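Long-range contact in (S)-ureidoglycine--glyoxylate transaminase (Bacillus subtilis, PDB 3ISL), which catalyses the pyridoxal-phosphate-dependent transfer of an amino group from (S)-ureidoglycine to glyoxylate, giving oxalurate and glycine in purine catabolism: residues Cys8-Val20 with Met341-Ser353. Numbering follows the deposited sequence.
Sequences CTPLRTIMTPGPV and MLLAQFGIEIASS
Strands 13-14 and 348-349 pair in parallel, Thr-13 beside Ile-348 and Ile-14 beside Glu-349. Thr-13 N donates to Gly-347 O at 2.8 Å, nearly straight at N-H but tilted from the carbonyl plane. Glu-349 N donates a hydrogen bond to Thr-13 O, and Met-15 N reaches Glu-349 O in the carbonyl plane at 2.7 Å. Thr-13 and Ile-348 lie side by side on one face of this short ladder, Ile-14 and Glu-349 on the other.

Packing is tight around Glu-349. Its CG stands anti to the backbone N (chi1 -157°), and the extended chain runs past Thr-16. The Thr-16 methyl CG2 sits 3.4 Å from Glu-349 CD. Ile-14 CG2 lies 3.7 Å from Glu-349 OE1. A water donates to that same oxygen and to Pro-19 O. Thr-16 OG1 accepts from Gly-18 N at 3.1 Å, closing an ST turn. Further along, Pro-17 CD touches Ala-351 CB at 3.6 Å.

The Arg-12 end is partly exposed and wetter. The arginine chain bends at chi2 (-51°) and crosses Leu-343 at about a right angle. Leu-343 CD1 covers one guanidinium face near its rim, 3.6 Å from Arg-12 NE; Pro-10 CG covers the opposite face. Arg-12 NH1 reaches Ala-344 O through a water at the guanidinium edge. NE forms a salt bridge with Asp-39 of the second subunit. Cut back to an alanine, this position is likely to leave that aspartate without its cationic mate and Leu-343 CD1 without its cover. Another water bonds to Thr-13 OG1.

The arrangement is a two-stranded parallel sheet pairing the N-terminal segment with the strand after helix 335-346. It belongs to a class-V aminotransferase homodimer: Arg-12 meets the second subunit, while the Pro-17 side chain lies about 6 Å from the bound pyridoxal phosphate.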
loop_
_atom_site.group_PDB
_atom_site.type_symbol
_atom_site.label_atom_id
_atom_site.label_comp_id
_atom_site.label_asym_id
_atom_site.label_seq_id
_atom_site.Cartn_x
_atom_site.Cartn_y
_atom_site.Cartn_z
ATOM N N CYS A 8 -19.516 1.813 -11.277
ATOM C CA CYS A 8 -19.624 2.062 -12.731
ATOM C C CYS A 8 -18.632 3.158 -13.091
ATOM O O CYS A 8 -18.691 4.284 -12.578
ATOM C CB CYS A 8 -21.072 2.479 -13.131
ATOM S SG CYS A 8 -21.296 2.650 -14.981
ATOM N N THR A 9 -17.813 2.867 -14.090
ATOM C CA THR A 9 -16.677 3.678 -14.386
ATOM C C THR A 9 -16.492 3.694 -15.939
ATOM O O THR A 9 -16.700 2.655 -16.583
ATOM C CB THR A 9 -15.540 2.990 -13.512
ATOM O OG1 THR A 9 -14.585 3.908 -12.957
ATOM C CG2 THR A 9 -14.972 1.767 -14.105
ATOM N N PRO A 10 -16.133 4.867 -16.555
ATOM C CA PRO A 10 -15.939 4.903 -18.010
ATOM C C PRO A 10 -14.693 4.146 -18.400
ATOM O O PRO A 10 -13.822 3.893 -17.544
ATOM C CB PRO A 10 -15.771 6.417 -18.319
ATOM C CG PRO A 10 -15.118 6.936 -17.084
ATOM C CD PRO A 10 -15.762 6.153 -15.935
ATOM N N LEU A 11 -14.603 3.705 -19.662
ATOM C CA LEU A 11 -13.348 3.126 -20.106
ATOM C C LEU A 11 -12.490 4.211 -20.743
ATOM O O LEU A 11 -12.840 4.735 -21.812
ATOM C CB LEU A 11 -13.535 1.956 -21.108
ATOM C CG LEU A 11 -14.290 0.726 -20.662
ATOM C CD1 LEU A 11 -14.521 -0.214 -21.890
ATOM C CD2 LEU A 11 -13.536 -0.002 -19.567
ATOM N N ARG A 12 -11.373 4.542 -20.086
ATOM C CA ARG A 12 -10.522 5.675 -20.551
ATOM C C ARG A 12 -9.470 5.183 -21.485
ATOM O O ARG A 12 -9.130 3.996 -21.527
ATOM C CB ARG A 12 -9.821 6.383 -19.357
ATOM C CG ARG A 12 -10.755 6.977 -18.297
ATOM C CD ARG A 12 -11.801 7.832 -18.900
ATOM N NE ARG A 12 -12.315 8.863 -17.984
ATOM C CZ ARG A 12 -13.359 9.644 -18.258
ATOM N NH1 ARG A 12 -14.074 9.447 -19.379
ATOM N NH2 ARG A 12 -13.694 10.614 -17.429
ATOM N N THR A 13 -8.946 6.127 -22.254
ATOM C CA THR A 13 -7.738 5.915 -23.018
ATOM C C THR A 13 -6.689 6.679 -22.272
ATOM O O THR A 13 -6.677 7.884 -22.328
ATOM C CB THR A 13 -7.914 6.518 -24.387
ATOM O OG1 THR A 13 -8.954 5.773 -25.040
ATOM C CG2 THR A 13 -6.607 6.443 -25.206
ATOM N N ILE A 14 -5.765 6.006 -21.603
ATOM C CA ILE A 14 -4.875 6.734 -20.701
ATOM C C ILE A 14 -3.497 6.956 -21.288
ATOM O O ILE A 14 -2.709 5.997 -21.508
ATOM C CB ILE A 14 -4.707 6.078 -19.313
ATOM C CG1 ILE A 14 -6.080 5.948 -18.649
ATOM C CG2 ILE A 14 -3.739 6.960 -18.429
ATOM C CD1 ILE A 14 -6.066 5.144 -17.268
ATOM N N MET A 15 -3.211 8.239 -21.507
ATOM C CA MET A 15 -1.981 8.624 -22.131
ATOM C C MET A 15 -1.241 9.677 -21.284
ATOM O O MET A 15 -0.658 10.625 -21.837
ATOM C CB MET A 15 -2.273 9.125 -23.608
ATOM C CG MET A 15 -2.658 7.917 -24.586
ATOM S SD MET A 15 -1.489 6.473 -24.595
ATOM C CE MET A 15 -0.411 6.881 -25.973
ATOM N N THR A 16 -1.273 9.508 -19.965
ATOM C CA THR A 16 -0.502 10.338 -19.035
ATOM C C THR A 16 0.799 9.575 -18.722
ATOM O O THR A 16 0.952 8.427 -19.145
ATOM C CB THR A 16 -1.243 10.468 -17.720
ATOM O OG1 THR A 16 -1.347 9.168 -17.096
ATOM C CG2 THR A 16 -2.643 11.080 -17.932
ATOM N N PRO A 17 1.719 10.200 -17.959
ATOM C CA PRO A 17 2.855 9.465 -17.383
ATOM C C PRO A 17 2.570 8.626 -16.121
ATOM O O PRO A 17 3.507 8.265 -15.409
ATOM C CB PRO A 17 3.877 10.579 -17.067
ATOM C CG PRO A 17 3.519 11.756 -17.959
ATOM C CD PRO A 17 1.957 11.668 -17.978
ATOM N N GLY A 18 1.303 8.283 -15.864
ATOM C CA GLY A 18 0.928 7.394 -14.784
ATOM C C GLY A 18 -0.137 8.019 -13.923
ATOM O O GLY A 18 -0.173 9.235 -13.777
ATOM N N PRO A 19 -1.029 7.192 -13.368
ATOM C CA PRO A 19 -1.082 5.763 -13.616
ATOM C C PRO A 19 -1.699 5.444 -15.003
ATOM O O PRO A 19 -2.677 6.117 -15.410
ATOM C CB PRO A 19 -2.008 5.254 -12.495
ATOM C CG PRO A 19 -2.890 6.459 -12.204
ATOM C CD PRO A 19 -2.005 7.626 -12.352
ATOM N N VAL A 20 -1.145 4.421 -15.680
ATOM C CA VAL A 20 -1.592 4.050 -16.993
ATOM C C VAL A 20 -2.492 2.808 -17.033
ATOM O O VAL A 20 -2.825 2.227 -15.985
ATOM C CB VAL A 20 -0.362 3.934 -17.970
ATOM C CG1 VAL A 20 0.439 5.266 -17.936
ATOM C CG2 VAL A 20 0.551 2.741 -17.567
ATOM N N MET A 341 -11.391 18.833 -22.221
ATOM C CA MET A 341 -12.225 18.437 -23.373
ATOM C C MET A 341 -11.850 17.058 -23.953
ATOM O O MET A 341 -12.724 16.261 -24.353
ATOM C CB MET A 341 -12.238 19.519 -24.484
ATOM C CG MET A 341 -13.246 19.197 -25.604
ATOM S SD MET A 341 -13.159 20.380 -26.995
ATOM C CE MET A 341 -13.975 21.792 -26.217
ATOM N N LEU A 342 -10.552 16.797 -24.074
ATOM C CA LEU A 342 -10.078 15.502 -24.512
ATOM C C LEU A 342 -10.685 14.411 -23.629
ATOM O O LEU A 342 -11.148 13.387 -24.127
ATOM C CB LEU A 342 -8.550 15.424 -24.382
ATOM C CG LEU A 342 -7.646 15.555 -25.569
ATOM C CD1 LEU A 342 -6.260 14.854 -25.187
ATOM C CD2 LEU A 342 -8.286 14.803 -26.719
ATOM N N LEU A 343 -10.640 14.655 -22.317
ATOM C CA LEU A 343 -11.184 13.747 -21.305
ATOM C C LEU A 343 -12.690 13.619 -21.418
ATOM O O LEU A 343 -13.209 12.521 -21.504
ATOM C CB LEU A 343 -10.779 14.173 -19.873
ATOM C CG LEU A 343 -11.047 13.044 -18.827
ATOM C CD1 LEU A 343 -10.424 11.684 -19.231
ATOM C CD2 LEU A 343 -10.573 13.444 -17.380
ATOM N N ALA A 344 -13.391 14.739 -21.433
ATOM C CA ALA A 344 -14.862 14.758 -21.334
ATOM C C ALA A 344 -15.460 14.182 -22.619
ATOM O O ALA A 344 -16.471 13.492 -22.583
ATOM C CB ALA A 344 -15.396 16.247 -21.088
ATOM N N GLN A 345 -14.818 14.389 -23.753
ATOM C CA GLN A 345 -15.462 13.922 -24.992
ATOM C C GLN A 345 -14.919 12.602 -25.519
ATOM O O GLN A 345 -15.689 11.738 -25.965
ATOM C CB GLN A 345 -15.389 14.979 -26.074
ATOM C CG GLN A 345 -15.803 16.317 -25.513
ATOM C CD GLN A 345 -17.297 16.497 -25.325
ATOM O OE1 GLN A 345 -17.723 17.200 -24.409
ATOM N NE2 GLN A 345 -18.096 15.929 -26.212
ATOM N N PHE A 346 -13.597 12.479 -25.537
ATOM C CA PHE A 346 -12.958 11.256 -26.019
ATOM C C PHE A 346 -12.597 10.266 -24.948
ATOM O O PHE A 346 -12.219 9.151 -25.265
ATOM C CB PHE A 346 -11.738 11.596 -26.843
ATOM C CG PHE A 346 -12.026 12.475 -28.045
ATOM C CD1 PHE A 346 -11.948 11.939 -29.341
ATOM C CD2 PHE A 346 -12.286 13.848 -27.906
ATOM C CE1 PHE A 346 -12.205 12.718 -30.475
ATOM C CE2 PHE A 346 -12.520 14.625 -29.052
ATOM C CZ PHE A 346 -12.461 14.047 -30.344
ATOM N N GLY A 347 -12.717 10.627 -23.673
ATOM C CA GLY A 347 -12.270 9.710 -22.631
ATOM C C GLY A 347 -10.748 9.567 -22.672
ATOM O O GLY A 347 -10.196 8.621 -22.106
ATOM N N ILE A 348 -10.070 10.471 -23.379
ATOM C CA ILE A 348 -8.596 10.408 -23.489
ATOM C C ILE A 348 -7.921 11.212 -22.396
ATOM O O ILE A 348 -8.283 12.369 -22.183
ATOM C CB ILE A 348 -8.125 11.000 -24.841
ATOM C CG1 ILE A 348 -8.554 10.057 -25.980
ATOM C CG2 ILE A 348 -6.596 11.254 -24.825
ATOM C CD1 ILE A 348 -8.269 10.718 -27.422
ATOM N N GLU A 349 -6.948 10.625 -21.698
ATOM C CA GLU A 349 -6.306 11.374 -20.601
ATOM C C GLU A 349 -4.864 11.677 -20.918
ATOM O O GLU A 349 -4.113 10.763 -21.187
ATOM C CB GLU A 349 -6.366 10.602 -19.252
ATOM C CG GLU A 349 -6.242 11.582 -18.074
ATOM C CD GLU A 349 -5.862 10.874 -16.745
ATOM O OE1 GLU A 349 -5.744 9.647 -16.755
ATOM O OE2 GLU A 349 -5.702 11.545 -15.706
ATOM N N ILE A 350 -4.520 12.964 -20.913
ATOM C CA ILE A 350 -3.128 13.467 -20.945
ATOM C C ILE A 350 -2.893 14.331 -19.708
ATOM O O ILE A 350 -3.826 14.748 -19.043
ATOM C CB ILE A 350 -2.749 14.257 -22.264
ATOM C CG1 ILE A 350 -3.476 15.617 -22.321
ATOM C CG2 ILE A 350 -2.946 13.309 -23.515
ATOM C CD1 ILE A 350 -3.192 16.493 -23.682
ATOM N N ALA A 351 -1.632 14.585 -19.410
ATOM C CA ALA A 351 -1.260 15.286 -18.178
ATOM C C ALA A 351 -0.988 16.762 -18.438
ATOM O O ALA A 351 -0.418 17.118 -19.467
ATOM C CB ALA A 351 -0.057 14.591 -17.564
ATOM N N SER A 352 -1.388 17.623 -17.508
ATOM C CA SER A 352 -0.908 19.002 -17.507
ATOM C C SER A 352 0.376 19.031 -16.688
ATOM O O SER A 352 0.856 17.996 -16.234
ATOM C CB SER A 352 -1.933 19.957 -16.876
ATOM O OG SER A 352 -2.860 20.448 -17.845
ATOM N N SER A 353 0.937 20.220 -16.508
ATOM C CA SER A 353 2.014 20.435 -15.561
ATOM C C SER A 353 1.549 21.370 -14.457
ATOM O O SER A 353 0.750 22.300 -14.698
ATOM C CB SER A 353 3.193 21.064 -16.264
ATOM O OG SER A 353 3.808 20.128 -17.110
HETATM O O HOH W 1 -15.944 11.091 -20.621
HETATM O O HOH W 2 -11.484 6.873 -24.589
HETATM O O HOH W 3 -3.169 8.744 -15.538
#